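Local coordinates for protein putative acetyl-CoA acetyltransferase (Thermus thermophilus, PDB 1ULQ) that probably catalyses thiolase-type acyl transfer between coenzyme A thioesters in lipid metabolism, at residues 47-61 with 110-123. Sequence-based numbering, arbitrary orientation.
Sequences EVEDVYAGCANQAGE and VYIGSGVESMSRAP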
# COMPACT_ATOMS: atom_id res chain seq x y z
N GLU C 47 -33.54 19.41 18.63
CA GLU C 47 -34.43 18.53 19.40
C GLU C 47 -33.94 17.09 19.48
O GLU C 47 -34.28 16.36 20.42
CB GLU C 47 -35.84 18.55 18.80
CG GLU C 47 -36.61 19.86 18.97
CD GLU C 47 -37.12 20.05 20.38
OE1 GLU C 47 -37.70 21.12 20.66
OE2 GLU C 47 -36.94 19.13 21.21
N VAL C 48 -33.17 16.68 18.48
CA VAL C 48 -32.62 15.33 18.41
C VAL C 48 -31.66 15.08 19.57
O VAL C 48 -30.78 15.90 19.86
CB VAL C 48 -31.86 15.09 17.11
CG1 VAL C 48 -31.50 13.62 16.98
CG2 VAL C 48 -32.69 15.53 15.94
N GLU C 49 -31.84 13.94 20.22
CA GLU C 49 -31.05 13.52 21.37
C GLU C 49 -29.75 12.82 20.99
O GLU C 49 -28.68 13.16 21.50
CB GLU C 49 -31.90 12.58 22.21
CG GLU C 49 -31.22 11.96 23.40
CD GLU C 49 -30.91 12.96 24.47
OE1 GLU C 49 -31.52 14.06 24.46
OE2 GLU C 49 -30.05 12.65 25.32
N ASP C 50 -29.84 11.85 20.10
CA ASP C 50 -28.67 11.08 19.69
C ASP C 50 -28.92 10.53 18.28
O ASP C 50 -30.07 10.44 17.85
CB ASP C 50 -28.45 9.94 20.70
CG ASP C 50 -27.16 9.16 20.47
OD1 ASP C 50 -26.26 9.68 19.78
OD2 ASP C 50 -27.06 8.02 20.99
N VAL C 51 -27.86 10.19 17.56
CA VAL C 51 -28.03 9.65 16.21
C VAL C 51 -27.31 8.33 16.05
O VAL C 51 -26.09 8.25 16.13
CB VAL C 51 -27.51 10.64 15.12
CG1 VAL C 51 -27.26 9.90 13.83
CG2 VAL C 51 -28.53 11.74 14.88
N TYR C 52 -28.08 7.27 15.83
CA TYR C 52 -27.48 5.96 15.63
C TYR C 52 -27.39 5.72 14.14
O TYR C 52 -28.29 6.10 13.39
CB TYR C 52 -28.33 4.84 16.26
CG TYR C 52 -28.26 4.76 17.77
CD1 TYR C 52 -29.33 5.18 18.56
CD2 TYR C 52 -27.14 4.23 18.40
CE1 TYR C 52 -29.28 5.07 19.95
CE2 TYR C 52 -27.09 4.12 19.79
CZ TYR C 52 -28.16 4.54 20.56
OH TYR C 52 -28.14 4.41 21.93
N ALA C 53 -26.30 5.11 13.71
CA ALA C 53 -26.09 4.81 12.30
C ALA C 53 -25.32 3.51 12.13
O ALA C 53 -24.34 3.25 12.84
CB ALA C 53 -25.36 5.94 11.63
N GLY C 54 -25.75 2.70 11.17
CA GLY C 54 -25.09 1.44 10.91
C GLY C 54 -24.11 1.54 9.76
O GLY C 54 -24.41 2.14 8.73
N CYS C 55 -22.93 0.95 9.94
CA CYS C 55 -21.89 0.98 8.92
C CYS C 55 -21.03 -0.28 9.04
O CYS C 55 -20.38 -0.50 10.06
CB CYS C 55 -21.05 2.23 9.10
SG CYS C 55 -19.96 2.54 7.72
N ALA C 56 -21.02 -1.08 7.98
CA ALA C 56 -20.28 -2.34 7.95
C ALA C 56 -18.78 -2.24 7.85
O ALA C 56 -18.06 -3.17 8.23
CB ALA C 56 -20.80 -3.20 6.82
N ASN C 57 -18.29 -1.12 7.35
CA ASN C 57 -16.85 -0.94 7.20
C ASN C 57 -16.50 0.49 7.54
O ASN C 57 -16.76 1.39 6.75
CB ASN C 57 -16.46 -1.25 5.74
CG ASN C 57 -15.29 -0.42 5.25
OD1 ASN C 57 -15.21 -0.10 4.07
ND2 ASN C 57 -14.37 -0.08 6.15
N GLN C 58 -15.90 0.72 8.70
CA GLN C 58 -15.60 2.09 9.05
C GLN C 58 -14.13 2.43 8.94
O GLN C 58 -13.61 3.18 9.76
CB GLN C 58 -16.11 2.36 10.45
CG GLN C 58 -17.60 2.16 10.57
CD GLN C 58 -18.01 1.83 11.97
OE1 GLN C 58 -17.50 2.42 12.92
NE2 GLN C 58 -18.94 0.89 12.13
N ALA C 59 -13.48 1.93 7.90
CA ALA C 59 -12.05 2.15 7.70
C ALA C 59 -11.65 3.36 6.84
O ALA C 59 -10.55 3.90 6.99
CB ALA C 59 -11.42 0.89 7.14
N GLY C 60 -12.55 3.81 5.97
CA GLY C 60 -12.24 4.93 5.09
C GLY C 60 -12.80 6.29 5.47
O GLY C 60 -12.64 6.74 6.60
N GLU C 61 -13.44 6.95 4.52
CA GLU C 61 -14.02 8.26 4.76
C GLU C 61 -15.16 8.16 5.78
O GLU C 61 -15.73 9.16 6.20
CB GLU C 61 -14.52 8.86 3.43
CG GLU C 61 -13.39 9.40 2.53
CD GLU C 61 -13.78 9.48 1.06
OE1 GLU C 61 -13.04 10.12 0.28
OE2 GLU C 61 -14.82 8.90 0.69
N VAL C 110 -36.48 12.30 21.18
CA VAL C 110 -36.28 12.31 19.74
C VAL C 110 -34.97 11.63 19.36
O VAL C 110 -33.90 12.10 19.75
CB VAL C 110 -36.25 13.75 19.22
CG1 VAL C 110 -35.90 13.76 17.75
CG2 VAL C 110 -37.60 14.40 19.47
N TYR C 111 -35.05 10.55 18.60
CA TYR C 111 -33.86 9.81 18.17
C TYR C 111 -33.86 9.51 16.67
O TYR C 111 -34.92 9.43 16.05
CB TYR C 111 -33.76 8.49 18.92
CG TYR C 111 -33.25 8.58 20.34
CD1 TYR C 111 -34.05 9.09 21.38
CD2 TYR C 111 -31.97 8.13 20.67
CE1 TYR C 111 -33.58 9.13 22.70
CE2 TYR C 111 -31.50 8.17 21.98
CZ TYR C 111 -32.30 8.66 22.99
OH TYR C 111 -31.80 8.63 24.27
N ILE C 112 -32.68 9.34 16.09
CA ILE C 112 -32.58 9.00 14.68
C ILE C 112 -31.90 7.64 14.52
O ILE C 112 -30.87 7.38 15.13
CB ILE C 112 -31.74 10.02 13.86
CG1 ILE C 112 -32.42 11.39 13.82
CG2 ILE C 112 -31.55 9.52 12.43
CD1 ILE C 112 -31.70 12.40 12.93
N GLY C 113 -32.50 6.77 13.71
CA GLY C 113 -31.93 5.47 13.46
C GLY C 113 -31.56 5.50 11.99
O GLY C 113 -32.42 5.73 11.14
N SER C 114 -30.29 5.28 11.66
CA SER C 114 -29.90 5.35 10.26
C SER C 114 -28.75 4.42 9.88
O SER C 114 -28.22 3.68 10.72
CB SER C 114 -29.52 6.78 9.92
OG SER C 114 -28.57 7.25 10.86
N GLY C 115 -28.37 4.49 8.61
CA GLY C 115 -27.29 3.67 8.11
C GLY C 115 -26.73 4.21 6.82
O GLY C 115 -27.43 4.89 6.07
N VAL C 116 -25.46 3.90 6.56
CA VAL C 116 -24.78 4.34 5.34
C VAL C 116 -23.72 3.31 4.95
O VAL C 116 -23.23 2.57 5.80
CB VAL C 116 -24.09 5.73 5.52
CG1 VAL C 116 -23.03 5.66 6.60
CG2 VAL C 116 -23.47 6.18 4.19
N GLU C 117 -23.39 3.27 3.67
CA GLU C 117 -22.36 2.35 3.19
C GLU C 117 -21.95 2.77 1.81
O GLU C 117 -22.77 2.81 0.89
CB GLU C 117 -22.88 0.91 3.14
CG GLU C 117 -21.79 -0.15 3.03
CD GLU C 117 -20.97 -0.27 4.30
OE1 GLU C 117 -21.55 -0.60 5.35
OE2 GLU C 117 -19.74 -0.04 4.27
N SER C 118 -20.67 3.12 1.66
CA SER C 118 -20.14 3.50 0.35
C SER C 118 -19.18 2.39 -0.07
O SER C 118 -17.97 2.49 0.15
CB SER C 118 -19.39 4.83 0.43
OG SER C 118 -18.57 5.02 -0.72
N MET C 119 -19.72 1.34 -0.67
CA MET C 119 -18.89 0.22 -1.08
C MET C 119 -17.91 0.58 -2.19
O MET C 119 -16.91 -0.10 -2.38
CB MET C 119 -19.81 -0.93 -1.52
CG MET C 119 -20.73 -1.38 -0.41
SD MET C 119 -21.67 -2.85 -0.77
CE MET C 119 -20.57 -4.11 -0.20
N SER C 120 -18.20 1.67 -2.89
CA SER C 120 -17.36 2.14 -3.99
C SER C 120 -16.05 2.74 -3.49
O SER C 120 -15.00 2.54 -4.11
CB SER C 120 -18.11 3.20 -4.80
OG SER C 120 -19.37 2.73 -5.25
N ARG C 121 -16.11 3.46 -2.38
CA ARG C 121 -14.93 4.11 -1.84
C ARG C 121 -14.26 3.38 -0.69
O ARG C 121 -13.38 3.93 -0.04
CB ARG C 121 -15.29 5.52 -1.40
CG ARG C 121 -15.66 6.40 -2.56
CD ARG C 121 -16.07 7.79 -2.13
NE ARG C 121 -15.84 8.70 -3.23
CZ ARG C 121 -14.71 9.37 -3.41
NH1 ARG C 121 -13.71 9.25 -2.54
NH2 ARG C 121 -14.58 10.15 -4.48
N ALA C 122 -14.67 2.14 -0.43
CA ALA C 122 -14.07 1.38 0.65
C ALA C 122 -12.56 1.33 0.41
O ALA C 122 -12.11 0.91 -0.66
CB ALA C 122 -14.67 -0.02 0.70
N PRO C 123 -11.75 1.76 1.39
CA PRO C 123 -10.30 1.77 1.27
C PRO C 123 -9.65 0.40 1.31
O PRO C 123 -10.32 -0.63 1.27
CB PRO C 123 -9.86 2.63 2.44
CG PRO C 123 -10.86 2.29 3.46
CD PRO C 123 -12.16 2.30 2.70
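Two neighbouring parallel strands of the N-terminal thiolase domain meet here, Val51 beside Ile112 and Tyr52 beside Gly113. Strand 50-54 runs between 110-118 and 81-86 in the mixed sheet. Tyr52 N bonds to Ile112 O at 2.9 Å, nearly in line with the carbonyl. Further along, Val116 N bonds to Gly54 O at 3.0 Å. Between these rungs Tyr52 O accepts twice from one residue. Ser114 N and Ser114 OG approach it from opposite faces of the carbonyl plane. A chi1 of 52° swings Ser114 OG back over its own main chain, 2.8 Å from Tyr52 O.

On one sheet face Val51 and Ile112 run alongside each other, and Val51 CG2 touches Ile112 CD1 at 3.8 Å. The Val48 side chain crosses that of Ile112 at about a right angle, CG1 against CG1. On the other face Tyr52 and Tyr111 point the same way, and helix 91-104 packs against both. Glu49 CB lies over one face of the Tyr111 ring in a CH-pi contact, 4.1 Å from its centroid. The Glu49 chain bends at chi2 (68°), and Glu49 OE2 makes a salt bridge to Lys304 of the second subunit.

Near the end of strand 110-118, Glu117 folds back so that OE1 accepts from Ala56 N through its syn lone pair. Glu117 OE1 also accepts from Gly359 N, joining the backbone at Ala56 to the start of helix 358-375. The Glu117 side chain is about 8 Å from that of His356, a predicted proton acceptor. Farther on, Pro123 CG packs against Ala59 CB. Arg121 NH2 makes a salt bridge to Glu130 of the second subunit. Arg121 NH1 forms another with Glu61 OE1 at 3.0 Å, the guanidinium and carboxylate planes 22° apart.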